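Long-range contact in 6-pyruvoyl tetrahydropterin synthase (Plasmodium falciparum, PDB 1Y13), which belongs to the 6-pyruvoyl tetrahydropterin synthase family and is a hexameric zinc protein that binds biopterin: residues K58-V63 against I160-I165. Sequence-based numbering, arbitrary orientation.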
ATOM      1  N   LYS A  58      17.994  -5.460   2.473  1.00 55.52           N
ATOM      2  CA  LYS A  58      17.955  -6.823   1.997  1.00 57.32           C
ATOM      3  C   LYS A  58      19.369  -7.418   2.017  1.00 57.89           C
ATOM      4  O   LYS A  58      20.338  -6.736   1.669  1.00 55.90           O
ATOM      5  CB  LYS A  58      17.363  -6.836   0.599  1.00 58.81           C
ATOM      6  CG  LYS A  58      17.425  -8.149  -0.107  1.00 60.88           C
ATOM      7  CD  LYS A  58      16.630  -8.067  -1.373  1.00 60.82           C
ATOM      8  CE  LYS A  58      17.501  -7.612  -2.520  1.00 66.05           C
ATOM      9  NZ  LYS A  58      16.765  -7.847  -3.791  1.00 71.32           N
ATOM     10  N   VAL A  59      19.485  -8.661   2.480  1.00 56.30           N
ATOM     11  CA  VAL A  59      20.762  -9.377   2.490  1.00 58.09           C
ATOM     12  C   VAL A  59      20.618 -10.735   1.805  1.00 58.12           C
ATOM     13  O   VAL A  59      19.598 -11.397   1.919  1.00 55.52           O
ATOM     14  CB  VAL A  59      21.454  -9.489   3.925  1.00 59.16           C
ATOM     15  CG1 VAL A  59      21.263  -8.193   4.746  1.00 58.12           C
ATOM     16  CG2 VAL A  59      20.932 -10.651   4.722  1.00 56.99           C
ATOM     17  N   ARG A  60      21.650 -11.122   1.069  1.00 54.84           N
ATOM     18  CA  ARG A  60      21.656 -12.403   0.382  1.00 56.67           C
ATOM     19  C   ARG A  60      22.682 -13.305   1.047  1.00 56.53           C
ATOM     20  O   ARG A  60      23.841 -12.917   1.241  1.00 55.34           O
ATOM     21  CB  ARG A  60      21.981 -12.196  -1.084  1.00 50.72           C
ATOM     22  CG  ARG A  60      21.843 -13.425  -1.936  1.00 56.87           C
ATOM     23  CD  ARG A  60      22.306 -13.112  -3.350  1.00 58.64           C
ATOM     24  NE  ARG A  60      21.547 -11.982  -3.887  1.00 65.94           N
ATOM     25  CZ  ARG A  60      21.970 -11.151  -4.835  1.00 65.93           C
ATOM     26  NH1 ARG A  60      23.169 -11.304  -5.402  1.00 63.68           N
ATOM     27  NH2 ARG A  60      21.178 -10.162  -5.220  1.00 64.82           N
ATOM     28  N   GLY A  61      22.235 -14.496   1.415  1.00 56.15           N
ATOM     29  CA  GLY A  61      23.064 -15.470   2.095  1.00 57.35           C
ATOM     30  C   GLY A  61      22.575 -16.868   1.781  1.00 57.07           C
ATOM     31  O   GLY A  61      22.249 -17.159   0.640  1.00 56.51           O
ATOM     32  N   TYR A  62      22.544 -17.714   2.806  1.00 55.95           N
ATOM     33  CA  TYR A  62      22.131 -19.108   2.712  1.00 57.76           C
ATOM     34  C   TYR A  62      21.328 -19.443   3.937  1.00 57.26           C
ATOM     35  O   TYR A  62      21.535 -18.851   4.994  1.00 57.80           O
ATOM     36  CB  TYR A  62      23.359 -20.047   2.632  1.00 53.66           C
ATOM     37  CG  TYR A  62      24.190 -19.772   1.409  1.00 56.06           C
ATOM     38  CD1 TYR A  62      23.905 -20.400   0.205  1.00 57.15           C
ATOM     39  CD2 TYR A  62      25.226 -18.825   1.437  1.00 55.61           C
ATOM     40  CE1 TYR A  62      24.642 -20.124  -0.935  1.00 55.29           C
ATOM     41  CE2 TYR A  62      25.965 -18.540   0.295  1.00 57.76           C
ATOM     42  CZ  TYR A  62      25.662 -19.201  -0.885  1.00 53.94           C
ATOM     43  OH  TYR A  62      26.369 -18.941  -2.026  1.00 57.36           O
ATOM     44  N   VAL A  63      20.409 -20.381   3.807  1.00 56.05           N
ATOM     45  CA  VAL A  63      19.704 -20.875   4.971  1.00 57.41           C
ATOM     46  C   VAL A  63      20.721 -21.613   5.864  1.00 57.87           C
ATOM     47  O   VAL A  63      21.316 -22.575   5.435  1.00 57.11           O
ATOM     48  CB  VAL A  63      18.512 -21.793   4.566  1.00 55.01           C
ATOM     49  CG1 VAL A  63      17.835 -22.357   5.794  1.00 54.28           C
ATOM     50  CG2 VAL A  63      17.505 -21.015   3.702  1.00 55.68           C
ATOM     51  N   ILE A 160      26.955 -14.469   4.310  1.00 56.24           N
ATOM     52  CA  ILE A 160      26.242 -13.383   3.639  1.00 57.54           C
ATOM     53  C   ILE A 160      27.233 -12.671   2.702  1.00 58.44           C
ATOM     54  O   ILE A 160      28.332 -12.288   3.129  1.00 57.81           O
ATOM     55  CB  ILE A 160      25.622 -12.431   4.680  1.00 53.86           C
ATOM     56  CG1 ILE A 160      24.440 -13.147   5.361  1.00 54.57           C
ATOM     57  CG2 ILE A 160      25.173 -11.096   4.031  1.00 50.48           C
ATOM     58  CD1 ILE A 160      24.147 -12.678   6.772  1.00 61.32           C
ATOM     59  N   HIS A 161      26.865 -12.536   1.429  1.00 57.15           N
ATOM     60  CA  HIS A 161      27.818 -12.059   0.415  1.00 57.44           C
ATOM     61  C   HIS A 161      27.350 -10.799  -0.304  1.00 58.00           C
ATOM     62  O   HIS A 161      28.075 -10.244  -1.129  1.00 58.45           O
ATOM     63  CB  HIS A 161      28.194 -13.180  -0.586  1.00 59.31           C
ATOM     64  CG  HIS A 161      27.011 -13.905  -1.162  1.00 62.47           C
ATOM     65  ND1 HIS A 161      26.343 -14.902  -0.481  1.00 63.18           N
ATOM     66  CD2 HIS A 161      26.365 -13.762  -2.345  1.00 62.68           C
ATOM     67  CE1 HIS A 161      25.339 -15.344  -1.220  1.00 64.67           C
ATOM     68  NE2 HIS A 161      25.331 -14.671  -2.356  1.00 67.74           N
ATOM     69  N   TYR A 162      26.158 -10.324   0.036  1.00 57.29           N
ATOM     70  CA  TYR A 162      25.572  -9.204  -0.677  1.00 56.87           C
ATOM     71  C   TYR A 162      24.582  -8.481   0.215  1.00 57.40           C
ATOM     72  O   TYR A 162      23.797  -9.104   0.918  1.00 55.92           O
ATOM     73  CB  TYR A 162      24.894  -9.693  -1.957  1.00 54.69           C
ATOM     74  CG  TYR A 162      24.140  -8.634  -2.733  1.00 56.12           C
ATOM     75  CD1 TYR A 162      24.792  -7.829  -3.663  1.00 56.17           C
ATOM     76  CD2 TYR A 162      22.779  -8.457  -2.550  1.00 56.27           C
ATOM     77  CE1 TYR A 162      24.105  -6.876  -4.384  1.00 56.39           C
ATOM     78  CE2 TYR A 162      22.078  -7.511  -3.270  1.00 58.72           C
ATOM     79  CZ  TYR A 162      22.748  -6.724  -4.180  1.00 56.66           C
ATOM     80  OH  TYR A 162      22.054  -5.783  -4.896  1.00 60.90           O
ATOM     81  N   ILE A 163      24.656  -7.157   0.193  1.00 56.35           N
ATOM     82  CA  ILE A 163      23.790  -6.303   0.995  1.00 57.16           C
ATOM     83  C   ILE A 163      23.279  -5.159   0.118  1.00 57.64           C
ATOM     84  O   ILE A 163      24.027  -4.564  -0.667  1.00 56.01           O
ATOM     85  CB  ILE A 163      24.544  -5.758   2.216  1.00 59.98           C
ATOM     86  CG1 ILE A 163      24.949  -6.907   3.129  1.00 61.98           C
ATOM     87  CG2 ILE A 163      23.677  -4.816   3.037  1.00 60.34           C
ATOM     88  CD1 ILE A 163      25.980  -6.542   4.144  1.00 68.37           C
ATOM     89  N   GLU A 164      22.004  -4.840   0.270  1.00 56.89           N
ATOM     90  CA  GLU A 164      21.368  -3.829  -0.547  1.00 56.44           C
ATOM     91  C   GLU A 164      20.429  -3.010   0.321  1.00 57.76           C
ATOM     92  O   GLU A 164      19.656  -3.561   1.111  1.00 57.41           O
ATOM     93  CB  GLU A 164      20.588  -4.515  -1.653  1.00 56.07           C
ATOM     94  CG  GLU A 164      20.017  -3.604  -2.706  1.00 57.93           C
ATOM     95  CD  GLU A 164      19.076  -4.362  -3.619  1.00 66.04           C
ATOM     96  OE1 GLU A 164      19.549  -5.071  -4.546  1.00 66.91           O
ATOM     97  OE2 GLU A 164      17.857  -4.258  -3.399  1.00 65.57           O
ATOM     98  N   ILE A 165      20.504  -1.689   0.201  1.00 57.08           N
ATOM     99  CA  ILE A 165      19.494  -0.851   0.819  1.00 58.77           C
ATOM    100  C   ILE A 165      18.782   0.015  -0.216  1.00 57.65           C
ATOM    101  O   ILE A 165      19.377   0.469  -1.205  1.00 57.04           O
ATOM    102  CB  ILE A 165      20.030   0.070   1.975  1.00 63.84           C
ATOM    103  CG1 ILE A 165      20.912   1.161   1.438  1.00 60.83           C
ATOM    104  CG2 ILE A 165      20.794  -0.675   3.060  1.00 63.00           C
ATOM    105  CD1 ILE A 165      20.610   2.436   2.092  1.00 57.74           C
TER
HETATM  106  O   HOH W   1      18.527  -7.130  -5.560  1.00 64.01           O
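Two neighbouring strands of the antiparallel sheet of the T-fold (tunnelling fold), to which 6-pyruvoyl tetrahydropterin synthases belong, meet here, K58 and R60 of strand 49-62 pairing with E164 and Y162 of strand 162-168, and they illustrate how a sheet can carry unlike chemistry on its two faces. K58 and E164 form a hydrogen-bonded pair, each backbone N donating to the other's O at 2.9 Å. V59 and I163 make the non-hydrogen-bonded pair that follows, and R60 N then reaches Y162 O. Just before strand 162-168 begins the pairing slips by a residue: R60 O accepts from H161 N rather than from Y162 N.

The face bearing V59 and I163 is apolar. V59 CG1 meets I163 CG1, while its CB packs on CG2 of I160, which joins from the loop beside them. I163 continues onto L143 and I147 of helix 135-150, which covers this side.

The face bearing K58, R60, Y162 and E164 is polar and aromatic. R60 leaves the strand with CG anti to its backbone nitrogen (chi1 -172°), then bends at chi3, which helps lay the guanidinium flat over the Y162 ring in a cation-pi stack, the planes only 14° apart. NH2 sits above the ring's rim, 3.4 Å from Y162 CE2, and a salt bridge from NE to E23 of strand 21-41 helps fix the group's rotation. From the adjoining loop H161 flanks the arginine's aliphatic part, its NE2 3.5 Å from R60 CD, and on its other side meets the Y62 ring obliquely.

K58 and E164 run side by side, but their direct salt bridge is long, NZ to OE2 being 3.8 Å. A water closes the link, accepting from NZ and donating to E164 OE1, whose anti lone pair receives Y162 OH at 2.6 Å.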